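Local coordinates for protein L-lysine 6-oxidase (Marinomonas mediterranea, PDB 3WEU) that oxidises the epsilon-amino group of free L-lysine through a cysteine tryptophylquinone cofactor, releasing ammonium and the hydrogen peroxide that makes it antibacterial, at residues N82-H88 with G140-G146; E160-H164 with F478-L483; F179-T184 with L196-F201; A242-V246 with C496-T502. One frame throughout, in Å; residues are numbered along the deposited sequence.

Interaction 1 of 4, residues N82-H88 with G140-G146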
loop_
_atom_site.group_PDB
_atom_site.type_symbol
_atom_site.label_atom_id
_atom_site.label_comp_id
_atom_site.label_asym_id
_atom_site.label_seq_id
_atom_site.Cartn_x
_atom_site.Cartn_y
_atom_site.Cartn_z
ATOM N N ASN A 82 -46.265 -26.063 -25.044
ATOM C CA ASN A 82 -45.203 -25.641 -24.116
ATOM C C ASN A 82 -44.481 -24.462 -24.689
ATOM O O ASN A 82 -44.550 -24.251 -25.869
ATOM C CB ASN A 82 -44.167 -26.731 -23.884
ATOM C CG ASN A 82 -43.433 -26.546 -22.547
ATOM O OD1 ASN A 82 -43.778 -25.716 -21.686
ATOM N ND2 ASN A 82 -42.412 -27.327 -22.382
ATOM N N ILE A 83 -43.751 -23.769 -23.826
ATOM C CA ILE A 83 -42.916 -22.648 -24.205
ATOM C C ILE A 83 -41.702 -22.815 -23.310
ATOM O O ILE A 83 -41.822 -22.740 -22.126
ATOM C CB ILE A 83 -43.614 -21.288 -23.950
ATOM C CG1 ILE A 83 -44.868 -21.164 -24.834
ATOM C CG2 ILE A 83 -42.605 -20.175 -24.187
ATOM C CD1 ILE A 83 -45.739 -19.891 -24.581
ATOM N N GLU A 84 -40.542 -23.011 -23.920
ATOM C CA GLU A 84 -39.335 -23.282 -23.181
ATOM C C GLU A 84 -38.344 -22.214 -23.534
ATOM O O GLU A 84 -38.048 -21.992 -24.699
ATOM C CB GLU A 84 -38.746 -24.619 -23.527
ATOM C CG GLU A 84 -37.651 -24.978 -22.551
ATOM C CD GLU A 84 -37.202 -26.434 -22.698
ATOM O OE1 GLU A 84 -37.289 -26.993 -23.814
ATOM O OE2 GLU A 84 -36.792 -26.986 -21.673
ATOM N N TRP A 85 -37.829 -21.586 -22.503
ATOM C CA TRP A 85 -36.901 -20.509 -22.687
ATOM C C TRP A 85 -35.569 -21.033 -22.241
ATOM O O TRP A 85 -35.486 -21.630 -21.186
ATOM C CB TRP A 85 -37.326 -19.354 -21.746
ATOM C CG TRP A 85 -38.703 -18.824 -21.915
ATOM C CD1 TRP A 85 -39.833 -19.192 -21.244
ATOM C CD2 TRP A 85 -39.069 -17.764 -22.764
ATOM N NE1 TRP A 85 -40.899 -18.429 -21.645
ATOM C CE2 TRP A 85 -40.449 -17.517 -22.565
ATOM C CE3 TRP A 85 -38.349 -16.953 -23.651
ATOM C CZ2 TRP A 85 -41.137 -16.535 -23.259
ATOM C CZ3 TRP A 85 -39.021 -15.981 -24.306
ATOM C CH2 TRP A 85 -40.409 -15.765 -24.115
ATOM N N THR A 86 -34.513 -20.777 -23.016
ATOM C CA THR A 86 -33.194 -21.157 -22.674
ATOM C C THR A 86 -32.345 -19.917 -22.717
ATOM O O THR A 86 -32.262 -19.227 -23.730
ATOM C CB THR A 86 -32.675 -22.230 -23.658
ATOM O OG1 THR A 86 -33.490 -23.396 -23.484
ATOM C CG2 THR A 86 -31.323 -22.569 -23.367
ATOM N N VAL A 87 -31.768 -19.591 -21.581
ATOM C CA VAL A 87 -30.957 -18.387 -21.479
ATOM C C VAL A 87 -29.554 -18.731 -21.116
ATOM O O VAL A 87 -29.277 -19.461 -20.094
ATOM C CB VAL A 87 -31.538 -17.440 -20.406
ATOM C CG1 VAL A 87 -30.652 -16.201 -20.301
ATOM C CG2 VAL A 87 -32.973 -17.103 -20.733
ATOM N N HIS A 88 -28.631 -18.235 -21.927
ATOM C CA HIS A 88 -27.249 -18.470 -21.659
ATOM C C HIS A 88 -26.469 -17.165 -21.378
ATOM O O HIS A 88 -26.104 -16.450 -22.291
ATOM C CB HIS A 88 -26.594 -19.267 -22.823
ATOM C CG HIS A 88 -25.196 -19.755 -22.531
ATOM N ND1 HIS A 88 -24.471 -20.529 -23.434
ATOM C CD2 HIS A 88 -24.379 -19.558 -21.477
ATOM C CE1 HIS A 88 -23.285 -20.797 -22.927
ATOM N NE2 HIS A 88 -23.216 -20.266 -21.719
ATOM N N GLY A 140 -22.968 -22.256 -18.127
ATOM C CA GLY A 140 -23.853 -22.868 -19.110
ATOM C C GLY A 140 -25.223 -22.229 -19.109
ATOM O O GLY A 140 -25.485 -21.385 -18.233
ATOM N N PRO A 141 -26.074 -22.646 -20.054
ATOM C CA PRO A 141 -27.423 -22.310 -20.288
ATOM C C PRO A 141 -28.260 -22.959 -19.213
ATOM O O PRO A 141 -27.794 -23.897 -18.528
ATOM C CB PRO A 141 -27.709 -22.855 -21.679
ATOM C CG PRO A 141 -26.814 -24.034 -21.826
ATOM C CD PRO A 141 -25.588 -23.610 -21.081
ATOM N N ARG A 142 -29.343 -22.274 -18.884
ATOM C CA ARG A 142 -30.391 -22.874 -18.076
ATOM C C ARG A 142 -31.638 -22.720 -18.888
ATOM O O ARG A 142 -31.737 -21.790 -19.708
ATOM C CB ARG A 142 -30.579 -22.159 -16.726
ATOM C CG ARG A 142 -29.464 -22.222 -15.709
ATOM C CD ARG A 142 -29.116 -23.637 -15.251
ATOM N NE ARG A 142 -27.940 -23.661 -14.428
ATOM C CZ ARG A 142 -26.688 -23.631 -14.877
ATOM N NH1 ARG A 142 -26.436 -23.517 -16.153
ATOM N NH2 ARG A 142 -25.687 -23.628 -14.034
ATOM N N SER A 143 -32.618 -23.593 -18.636
ATOM C CA SER A 143 -33.938 -23.592 -19.280
ATOM C C SER A 143 -35.052 -23.559 -18.241
ATOM O O SER A 143 -34.925 -24.088 -17.115
ATOM C CB SER A 143 -34.085 -24.870 -20.100
ATOM O OG SER A 143 -33.192 -24.754 -21.205
ATOM N N VAL A 144 -36.124 -22.896 -18.589
ATOM C CA VAL A 144 -37.285 -22.858 -17.760
ATOM C C VAL A 144 -38.497 -22.977 -18.662
ATOM O O VAL A 144 -38.498 -22.518 -19.785
ATOM C CB VAL A 144 -37.171 -21.553 -16.930
ATOM C CG1 VAL A 144 -37.554 -20.314 -17.741
ATOM C CG2 VAL A 144 -37.922 -21.636 -15.700
ATOM N N SER A 145 -39.555 -23.601 -18.152
ATOM C CA SER A 145 -40.832 -23.678 -18.817
ATOM C C SER A 145 -41.930 -24.003 -17.851
ATOM O O SER A 145 -41.703 -24.505 -16.740
ATOM C CB SER A 145 -40.826 -24.746 -19.861
ATOM O OG SER A 145 -40.560 -26.019 -19.263
ATOM N N GLY A 146 -43.128 -23.708 -18.257
ATOM C CA GLY A 146 -44.282 -24.033 -17.415
ATOM C C GLY A 146 -44.702 -22.884 -16.500
ATOM O O GLY A 146 -44.246 -21.713 -16.601
HETATM O O HOH W 1 -43.319 -21.494 -20.218
HETATM O O HOH W 2 -37.871 -26.121 -19.219
HETATM O O HOH W 3 -27.204 -19.007 -18.213
#
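His88 lays one face of its imidazole over the ring of Pro141: Pro141 CD sits 4.0 Å from the centroid of the His88 ring and only 5° off its normal, a CH-pi contact. With CG of His88 anti to its backbone N (chi1 -171°) the imidazole comes alongside the Pro141 ring, the two side chains pointing the same way. His88 NE2 is bound to Asp138 OD1, which fixes the rotation of the imidazole. Two residues back along the strand, Thr86 OG1 and Ser143 OG meet at 2.7 Å in a hydroxyl-hydroxyl hydrogen bond between residues of a non-hydrogen-bonded pair. Trp85 and Val144, on the other face from Thr86 and Ser143, form a hydrogen-bonded pair; Trp85 N reaches Val144 O at 3.0 Å, almost straight, and Val144 N returns the bond to Trp85 O. Val87 and Arg142 repeat this antiparallel pattern. At the Asn82-Gly146 end, where the strands part, a water joins Ile83 O to Gly146 N. Another bridges side chains, 2.8 Å from Glu84 OE2 and 2.7 Å from Ser145 OG. Strand 80-91 is an inner strand of the sheet, pairing with 137-145 on one edge and 223-232 on the other, while Trp85, Val87 and Val144 pack on Leu193 of strand 193-196, and Leu185 of strand 181-187 touches Val87, Arg142 and Val144.

Interaction 2 of 4, residues E160-H164 with F478-L483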
loop_
_atom_site.group_PDB
_atom_site.type_symbol
_atom_site.label_atom_id
_atom_site.label_comp_id
_atom_site.label_asym_id
_atom_site.label_seq_id
_atom_site.Cartn_x
_atom_site.Cartn_y
_atom_site.Cartn_z
ATOM N N GLU A 160 -24.811 -31.477 -17.040
ATOM C CA GLU A 160 -23.729 -32.423 -17.391
ATOM C C GLU A 160 -23.318 -32.284 -18.870
ATOM O O GLU A 160 -22.190 -32.505 -19.221
ATOM C CB GLU A 160 -24.183 -33.874 -17.103
ATOM C CG GLU A 160 -24.260 -34.178 -15.636
ATOM C CD GLU A 160 -24.607 -35.640 -15.370
ATOM O OE1 GLU A 160 -24.302 -36.502 -16.231
ATOM O OE2 GLU A 160 -25.188 -35.918 -14.303
ATOM N N THR A 161 -24.240 -31.898 -19.743
ATOM C CA THR A 161 -23.894 -31.675 -21.154
ATOM C C THR A 161 -23.021 -30.435 -21.446
ATOM O O THR A 161 -22.629 -30.245 -22.604
ATOM C CB THR A 161 -25.150 -31.588 -22.009
ATOM O OG1 THR A 161 -26.023 -30.582 -21.460
ATOM C CG2 THR A 161 -25.881 -32.967 -22.022
ATOM N N TYR A 162 -22.808 -29.587 -20.429
ATOM C CA TYR A 162 -22.022 -28.375 -20.561
ATOM C C TYR A 162 -20.620 -28.689 -20.098
ATOM O O TYR A 162 -20.284 -28.683 -18.909
ATOM C CB TYR A 162 -22.649 -27.132 -19.820
ATOM C CG TYR A 162 -22.118 -25.848 -20.480
ATOM C CD1 TYR A 162 -21.095 -25.119 -19.916
ATOM C CD2 TYR A 162 -22.613 -25.417 -21.661
ATOM C CE1 TYR A 162 -20.563 -23.986 -20.551
ATOM C CE2 TYR A 162 -22.101 -24.318 -22.304
ATOM C CZ TYR A 162 -21.087 -23.589 -21.760
ATOM O OH TYR A 162 -20.613 -22.488 -22.431
ATOM N N LEU A 163 -19.759 -28.931 -21.068
ATOM C CA LEU A 163 -18.508 -29.559 -20.774
ATOM C C LEU A 163 -17.478 -28.599 -20.207
ATOM O O LEU A 163 -16.533 -29.039 -19.527
ATOM C CB LEU A 163 -17.968 -30.235 -22.044
ATOM C CG LEU A 163 -18.839 -31.323 -22.626
ATOM C CD1 LEU A 163 -18.157 -31.991 -23.860
ATOM C CD2 LEU A 163 -19.148 -32.327 -21.525
ATOM N N HIS A 164 -17.627 -27.300 -20.460
ATOM C CA HIS A 164 -16.570 -26.373 -20.045
ATOM C C HIS A 164 -17.062 -25.178 -19.241
ATOM O O HIS A 164 -16.916 -24.042 -19.679
ATOM C CB HIS A 164 -15.806 -25.840 -21.229
ATOM C CG HIS A 164 -15.001 -26.874 -21.900
ATOM N ND1 HIS A 164 -15.424 -27.482 -23.054
ATOM C CD2 HIS A 164 -13.830 -27.452 -21.558
ATOM C CE1 HIS A 164 -14.527 -28.380 -23.412
ATOM N NE2 HIS A 164 -13.560 -28.393 -22.515
ATOM N N PHE A 478 -21.772 -24.571 -28.009
ATOM C CA PHE A 478 -21.167 -24.198 -26.766
ATOM C C PHE A 478 -21.103 -25.312 -25.754
ATOM O O PHE A 478 -20.155 -25.326 -24.906
ATOM C CB PHE A 478 -21.866 -22.941 -26.168
ATOM C CG PHE A 478 -21.803 -21.742 -27.078
ATOM C CD1 PHE A 478 -20.560 -21.150 -27.395
ATOM C CD2 PHE A 478 -22.944 -21.168 -27.544
ATOM C CE1 PHE A 478 -20.481 -20.095 -28.258
ATOM C CE2 PHE A 478 -22.881 -20.072 -28.383
ATOM C CZ PHE A 478 -21.645 -19.545 -28.749
ATOM N N ASP A 479 -22.114 -26.180 -25.773
ATOM C CA ASP A 479 -22.151 -27.377 -24.912
ATOM C C ASP A 479 -20.768 -28.090 -24.981
ATOM O O ASP A 479 -20.136 -28.427 -23.943
ATOM C CB ASP A 479 -23.306 -28.307 -25.366
ATOM C CG ASP A 479 -24.636 -28.018 -24.629
ATOM O OD1 ASP A 479 -24.683 -27.160 -23.685
ATOM O OD2 ASP A 479 -25.641 -28.652 -24.981
ATOM N N VAL A 480 -20.278 -28.235 -26.210
ATOM C CA VAL A 480 -19.037 -29.001 -26.482
ATOM C C VAL A 480 -17.760 -28.187 -26.357
ATOM O O VAL A 480 -16.771 -28.674 -25.814
ATOM C CB VAL A 480 -19.134 -29.636 -27.880
ATOM C CG1 VAL A 480 -17.800 -30.261 -28.363
ATOM C CG2 VAL A 480 -20.299 -30.624 -27.865
ATOM N N ASN A 481 -17.824 -26.915 -26.756
ATOM C CA ASN A 481 -16.624 -26.073 -26.891
ATOM C C ASN A 481 -16.432 -24.978 -25.885
ATOM O O ASN A 481 -15.349 -24.431 -25.700
ATOM C CB ASN A 481 -16.731 -25.461 -28.281
ATOM C CG ASN A 481 -16.761 -26.528 -29.356
ATOM O OD1 ASN A 481 -17.750 -26.770 -30.044
ATOM N ND2 ASN A 481 -15.662 -27.177 -29.479
ATOM N N GLY A 482 -17.502 -24.629 -25.197
ATOM C CA GLY A 482 -17.455 -23.464 -24.326
ATOM C C GLY A 482 -17.345 -22.215 -25.187
ATOM O O GLY A 482 -17.568 -22.239 -26.433
ATOM N N LEU A 483 -17.047 -21.107 -24.503
ATOM C CA LEU A 483 -17.051 -19.820 -25.128
ATOM C C LEU A 483 -15.675 -19.477 -25.633
ATOM O O LEU A 483 -14.703 -20.058 -25.177
ATOM C CB LEU A 483 -17.502 -18.740 -24.118
ATOM C CG LEU A 483 -18.970 -18.891 -23.718
ATOM C CD1 LEU A 483 -19.257 -17.927 -22.562
ATOM C CD2 LEU A 483 -19.966 -18.664 -24.858
HETATM O O HOH W 4 -25.817 -27.788 -21.475
HETATM O O HOH W 5 -19.143 -26.024 -22.579
#
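With CG anti to the backbone N (chi1 -156°) Tyr162 extends along the last turn of helix 475-481; with CG anti to the carbonyl carbon (chi1 -68°) His164 brings its ring edge to Val480 O, His164 ND1 lying 3.3 Å from that oxygen. The CD2 edge of Tyr162 meets Asp479 OD1 at 3.4 Å, with the oxygen near the ring plane and the carboxylate turned 76° against the ring, while Tyr162 CE2 lies 4.1 Å from Phe478 CB. The phenol OH is hydrogen-bonded to Asp138 OD2, and Asp479 OD2 has its own salt bridge to Lys475. A backbone hydrogen bond joins the segments directly, Leu163 N to Asp479 O, 2.9 Å and nearly straight. Water extends it. One molecule donates to Phe478 O and accepts from His164 N, resting over the centre of the Tyr162 ring; a second links Thr161 OG1 with Asp479 OD1. Phe478 O also accepts from Gly482 N at 2.8 Å, and Gly482, with positive phi, is where the chain leaves the helix. This is a helix C-terminus where a loop's backbone takes the Asp479 carbonyl directly and the Phe478 carbonyl through water, the loop coming from the N-terminal family region and the helix from the C-terminal one.

Interaction 3 of 4, residues F179-T184 with L196-F201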
loop_
_atom_site.group_PDB
_atom_site.type_symbol
_atom_site.label_atom_id
_atom_site.label_comp_id
_atom_site.label_asym_id
_atom_site.label_seq_id
_atom_site.Cartn_x
_atom_site.Cartn_y
_atom_site.Cartn_z
ATOM N N PHE A 179 -18.157 -17.010 -4.971
ATOM C CA PHE A 179 -19.040 -16.893 -6.132
ATOM C C PHE A 179 -19.946 -18.116 -6.245
ATOM O O PHE A 179 -19.484 -19.237 -6.163
ATOM C CB PHE A 179 -18.230 -16.755 -7.427
ATOM C CG PHE A 179 -19.088 -16.746 -8.612
ATOM C CD1 PHE A 179 -19.756 -15.585 -8.979
ATOM C CD2 PHE A 179 -19.376 -17.911 -9.294
ATOM C CE1 PHE A 179 -20.664 -15.611 -10.038
ATOM C CE2 PHE A 179 -20.266 -17.946 -10.322
ATOM C CZ PHE A 179 -20.916 -16.793 -10.717
ATOM N N GLU A 180 -21.218 -17.913 -6.526
ATOM C CA GLU A 180 -22.175 -18.997 -6.601
ATOM C C GLU A 180 -23.145 -18.947 -7.763
ATOM O O GLU A 180 -23.636 -19.965 -8.176
ATOM C CB GLU A 180 -23.003 -19.029 -5.311
ATOM C CG GLU A 180 -22.331 -19.847 -4.230
ATOM C CD GLU A 180 -23.127 -19.834 -2.924
ATOM O OE1 GLU A 180 -23.094 -20.834 -2.204
ATOM O OE2 GLU A 180 -23.785 -18.826 -2.626
ATOM N N SER A 181 -23.482 -17.753 -8.260
ATOM C CA SER A 181 -24.551 -17.625 -9.157
ATOM C C SER A 181 -24.397 -16.387 -10.083
ATOM O O SER A 181 -23.944 -15.341 -9.654
ATOM C CB SER A 181 -25.862 -17.478 -8.390
ATOM O OG SER A 181 -26.965 -17.357 -9.273
ATOM N N LEU A 182 -24.937 -16.523 -11.268
ATOM C CA LEU A 182 -25.118 -15.411 -12.212
ATOM C C LEU A 182 -26.547 -14.834 -12.254
ATOM O O LEU A 182 -26.823 -13.833 -12.897
ATOM C CB LEU A 182 -24.702 -15.913 -13.555
ATOM C CG LEU A 182 -23.297 -15.497 -14.104
ATOM C CD1 LEU A 182 -22.257 -14.727 -13.321
ATOM C CD2 LEU A 182 -22.921 -16.320 -15.311
ATOM N N GLY A 183 -27.473 -15.541 -11.629
ATOM C CA GLY A 183 -28.810 -15.059 -11.474
ATOM C C GLY A 183 -29.837 -16.166 -11.431
ATOM O O GLY A 183 -29.532 -17.270 -11.005
ATOM N N THR A 184 -31.055 -15.842 -11.841
ATOM C CA THR A 184 -32.208 -16.727 -11.644
ATOM C C THR A 184 -33.149 -16.626 -12.837
ATOM O O THR A 184 -33.459 -15.519 -13.289
ATOM C CB THR A 184 -32.977 -16.310 -10.366
ATOM O OG1 THR A 184 -32.100 -16.117 -9.245
ATOM C CG2 THR A 184 -34.060 -17.309 -10.021
ATOM N N LEU A 196 -33.627 -12.697 -13.967
ATOM C CA LEU A 196 -33.032 -11.936 -12.933
ATOM C C LEU A 196 -31.551 -12.225 -13.015
ATOM O O LEU A 196 -31.133 -13.389 -13.279
ATOM C CB LEU A 196 -33.607 -12.360 -11.592
ATOM C CG LEU A 196 -35.088 -12.056 -11.382
ATOM C CD1 LEU A 196 -35.776 -13.026 -10.466
ATOM C CD2 LEU A 196 -35.220 -10.718 -10.717
ATOM N N GLY A 197 -30.749 -11.191 -12.811
ATOM C CA GLY A 197 -29.302 -11.256 -12.937
ATOM C C GLY A 197 -28.625 -11.429 -11.604
ATOM O O GLY A 197 -29.204 -11.914 -10.656
ATOM N N GLY A 198 -27.389 -10.978 -11.546
ATOM C CA GLY A 198 -26.535 -11.098 -10.371
ATOM C C GLY A 198 -26.977 -10.398 -9.110
ATOM O O GLY A 198 -27.979 -9.614 -9.051
ATOM N N TYR A 199 -26.167 -10.669 -8.105
ATOM C CA TYR A 199 -26.393 -10.270 -6.774
ATOM C C TYR A 199 -25.485 -9.141 -6.294
ATOM O O TYR A 199 -25.643 -8.697 -5.151
ATOM C CB TYR A 199 -26.242 -11.477 -5.873
ATOM C CG TYR A 199 -27.265 -12.532 -6.107
ATOM C CD1 TYR A 199 -27.005 -13.611 -6.985
ATOM C CD2 TYR A 199 -28.549 -12.409 -5.568
ATOM C CE1 TYR A 199 -27.979 -14.582 -7.216
ATOM C CE2 TYR A 199 -29.535 -13.355 -5.818
ATOM C CZ TYR A 199 -29.255 -14.437 -6.634
ATOM O OH TYR A 199 -30.209 -15.382 -6.835
ATOM N N GLY A 200 -24.606 -8.667 -7.168
ATOM C CA GLY A 200 -23.634 -7.657 -6.851
ATOM C C GLY A 200 -22.276 -8.151 -6.361
ATOM O O GLY A 200 -21.443 -7.357 -5.876
ATOM N N PHE A 201 -22.053 -9.468 -6.478
ATOM C CA PHE A 201 -20.745 -10.080 -6.199
ATOM C C PHE A 201 -19.605 -9.292 -6.856
ATOM O O PHE A 201 -19.656 -8.938 -8.043
ATOM C CB PHE A 201 -20.710 -11.527 -6.757
ATOM C CG PHE A 201 -19.393 -12.218 -6.555
ATOM C CD1 PHE A 201 -18.343 -12.051 -7.424
ATOM C CD2 PHE A 201 -19.227 -13.038 -5.432
ATOM C CE1 PHE A 201 -17.095 -12.683 -7.158
ATOM C CE2 PHE A 201 -18.009 -13.642 -5.177
ATOM C CZ PHE A 201 -16.965 -13.471 -6.037
HETATM O O HOH W 6 -25.744 -11.577 -13.982
#
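Two aromatic rings close one end of this contact: the edge of Phe179 points at the face of Phe201 in a T-shaped stack, centroids 5.5 Å apart and planes at 87°. Phe179 CB adds a CH-pi contact over that same ring, 4.1 Å from its centroid. Both rings reach this position with CG anti to the backbone N, chi1 175° for Phe179 and 178° for Phe201.

Backbone hydrogen bonds hold the other end. Thr184 and Leu196 are an antiparallel hydrogen-bonded pair, with Thr184 N to Leu196 O at 2.8 Å, the donor well above the carbonyl plane, and Leu196 N to Thr184 O at 2.9 Å. Beside them Gly183 CA makes a CA-H...O contact of 3.4 Å with Leu196 O; bare of any side chain, it can lie against that oxygen and Gly197.

Polar side chains fill the middle. Tyr199 brings its CE1 edge to Ser181 OG, 3.6 Å away and near the ring plane, and Glu152 binds all three hydroxyls, of Ser181, Thr184 and Tyr199. Ser181 OG also accepts from Gly183 N at 3.0 Å, an ST turn at the corner near Leu182. This is the open end of the beta-hairpin of strands 181-187 and 193-196, where past the Thr184-Leu196 bridge the second strand runs into a glycine-rich loop.

Interaction 4 of 4, residues A242-V246 with C496-T502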
loop_
_atom_site.group_PDB
_atom_site.type_symbol
_atom_site.label_atom_id
_atom_site.label_comp_id
_atom_site.label_asym_id
_atom_site.label_seq_id
_atom_site.Cartn_x
_atom_site.Cartn_y
_atom_site.Cartn_z
ATOM N N ALA A 242 -33.506 -13.616 -28.726
ATOM C CA ALA A 242 -33.266 -12.276 -28.246
ATOM C C ALA A 242 -31.986 -12.326 -27.480
ATOM O O ALA A 242 -31.256 -13.343 -27.527
ATOM C CB ALA A 242 -34.451 -11.820 -27.348
ATOM N N TRP A 243 -31.659 -11.221 -26.815
ATOM C CA TRP A 243 -30.489 -11.096 -26.002
ATOM C C TRP A 243 -30.902 -10.557 -24.653
ATOM O O TRP A 243 -32.021 -10.015 -24.477
ATOM C CB TRP A 243 -29.449 -10.190 -26.675
ATOM C CG TRP A 243 -28.063 -10.531 -26.327
ATOM C CD1 TRP A 243 -27.300 -9.943 -25.398
ATOM C CD2 TRP A 243 -27.258 -11.580 -26.894
ATOM N NE1 TRP A 243 -26.083 -10.553 -25.304
ATOM C CE2 TRP A 243 -26.022 -11.550 -26.244
ATOM C CE3 TRP A 243 -27.457 -12.515 -27.893
ATOM C CZ2 TRP A 243 -24.967 -12.418 -26.575
ATOM C CZ3 TRP A 243 -26.427 -13.418 -28.193
ATOM C CH2 TRP A 243 -25.208 -13.346 -27.559
ATOM N N MET A 244 -29.996 -10.686 -23.706
ATOM C CA MET A 244 -30.222 -10.265 -22.358
ATOM C C MET A 244 -28.963 -9.613 -21.791
ATOM O O MET A 244 -27.868 -10.178 -21.894
ATOM C CB MET A 244 -30.614 -11.493 -21.509
ATOM C CG MET A 244 -30.766 -11.202 -20.042
ATOM S SD MET A 244 -32.272 -10.296 -19.796
ATOM C CE MET A 244 -31.946 -9.634 -18.217
ATOM N N VAL A 245 -29.129 -8.488 -21.095
ATOM C CA VAL A 245 -28.008 -7.825 -20.468
ATOM C C VAL A 245 -28.318 -7.514 -19.019
ATOM O O VAL A 245 -29.390 -7.033 -18.697
ATOM C CB VAL A 245 -27.708 -6.519 -21.223
ATOM C CG1 VAL A 245 -26.535 -5.795 -20.584
ATOM C CG2 VAL A 245 -27.403 -6.859 -22.679
ATOM N N VAL A 246 -27.352 -7.731 -18.157
ATOM C CA VAL A 246 -27.456 -7.381 -16.754
ATOM C C VAL A 246 -26.570 -6.121 -16.476
ATOM O O VAL A 246 -25.398 -6.065 -16.899
ATOM C CB VAL A 246 -27.031 -8.490 -15.827
ATOM C CG1 VAL A 246 -27.243 -8.044 -14.383
ATOM C CG2 VAL A 246 -27.835 -9.728 -16.089
ATOM N N CYS A 496 -22.638 -12.508 -31.860
ATOM C CA CYS A 496 -22.129 -12.413 -30.513
ATOM C C CYS A 496 -22.253 -13.715 -29.782
ATOM O O CYS A 496 -23.198 -14.444 -29.975
ATOM C CB CYS A 496 -22.935 -11.357 -29.728
ATOM S SG CYS A 496 -22.827 -9.746 -30.524
ATOM N N GLU A 497 -21.377 -13.891 -28.824
ATOM C CA GLU A 497 -21.460 -14.981 -27.897
ATOM C C GLU A 497 -21.941 -14.383 -26.596
ATOM O O GLU A 497 -21.736 -13.196 -26.390
ATOM C CB GLU A 497 -20.085 -15.504 -27.602
ATOM C CG GLU A 497 -19.530 -16.279 -28.774
ATOM C CD GLU A 497 -18.239 -17.034 -28.483
ATOM O OE1 GLU A 497 -17.628 -16.872 -27.413
ATOM O OE2 GLU A 497 -17.854 -17.809 -29.388
ATOM N N PRO A 498 -22.407 -15.215 -25.689
ATOM C CA PRO A 498 -22.649 -14.847 -24.303
ATOM C C PRO A 498 -21.408 -14.181 -23.661
ATOM O O PRO A 498 -20.261 -14.630 -23.792
ATOM C CB PRO A 498 -22.995 -16.156 -23.628
ATOM C CG PRO A 498 -23.580 -16.985 -24.686
ATOM C CD PRO A 498 -22.987 -16.525 -26.007
ATOM N N GLY A 499 -21.653 -13.062 -22.977
ATOM C CA GLY A 499 -20.599 -12.284 -22.398
ATOM C C GLY A 499 -20.091 -11.172 -23.302
ATOM O O GLY A 499 -19.413 -10.250 -22.801
ATOM N N ASP A 500 -20.487 -11.145 -24.556
ATOM C CA ASP A 500 -19.895 -10.187 -25.468
ATOM C C ASP A 500 -20.316 -8.732 -25.244
ATOM O O ASP A 500 -19.516 -7.803 -25.452
ATOM C CB ASP A 500 -20.075 -10.610 -26.920
ATOM C CG ASP A 500 -19.066 -11.693 -27.348
ATOM O OD1 ASP A 500 -18.172 -12.035 -26.558
ATOM O OD2 ASP A 500 -19.276 -12.161 -28.474
ATOM N N LEU A 501 -21.574 -8.514 -24.863
ATOM C CA LEU A 501 -22.067 -7.141 -24.710
ATOM C C LEU A 501 -21.542 -6.433 -23.470
ATOM O O LEU A 501 -21.508 -5.198 -23.451
ATOM C CB LEU A 501 -23.592 -7.063 -24.793
ATOM C CG LEU A 501 -24.137 -6.940 -26.206
ATOM C CD1 LEU A 501 -23.662 -7.983 -27.110
ATOM C CD2 LEU A 501 -25.648 -6.902 -26.211
ATOM N N THR A 502 -21.076 -7.167 -22.451
ATOM C CA THR A 502 -20.597 -6.523 -21.217
ATOM C C THR A 502 -19.104 -6.684 -20.968
ATOM O O THR A 502 -18.552 -6.151 -20.023
ATOM C CB THR A 502 -21.376 -7.004 -19.973
ATOM O OG1 THR A 502 -21.258 -8.432 -19.810
ATOM C CG2 THR A 502 -22.904 -6.559 -20.108
#
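Apolar contacts carry most of this interface, and Trp243 makes the larger share. Its five-membered ring takes Leu501 CD2 against CD1 at 3.6 Å, while the far corner, CH2, reaches Cys496 CB at 3.7 Å. With CG anti to the backbone N (chi1 -150°) the indole leaves strand 237-247 and lies against the loop. Val245 continues the row: CG2 meets Leu501 CD2 at 3.9 Å, and CG1 slides past Thr502 CG2 at 3.7 Å.

Sulfur adds a more distant term: Cys496 SG lies 5.5 Å from the centroid of the six-membered ring of Trp243, 19° off its normal, over the face.

Polar bonds run within the loop or through Asp223, which binds both sides. Asp500 OD2 accepts from Glu497 N at 2.7 Å, and Asp500 N closes a type II turn onto Glu497 O, which lies at the indole edge. Asp223 receives Trp243 NE1, Leu501 N and the Thr502 hydroxyl. With no direct hydrogen bond between the segments, strand and loop are joined by shape and by this shared carboxylate, whose three partners would probably stabilise its negative charge.

Strand 80-91 connects several of these contacts. His88 CE1 of interaction 1 lies 3.2 Å from Tyr162 OH of interaction 2, and both side chains are bound to Asp138, one to each carboxylate oxygen. At the same end His88 O touches Pro498 CB of interaction 4 at 3.4 Å. Interactions 2 and 4, with centres about 17 Å apart, meet where Phe478 and Leu483 pack on Glu497 and Pro498; each joins the N-terminal family region to the C-terminal one. Interaction 3 stays within the N-terminal region and reaches interaction 4 through Gly197 CA and Val246 CG2, 3.8 Å apart. The cofactor residues, Cys516 and Trp581, belong to none of the four.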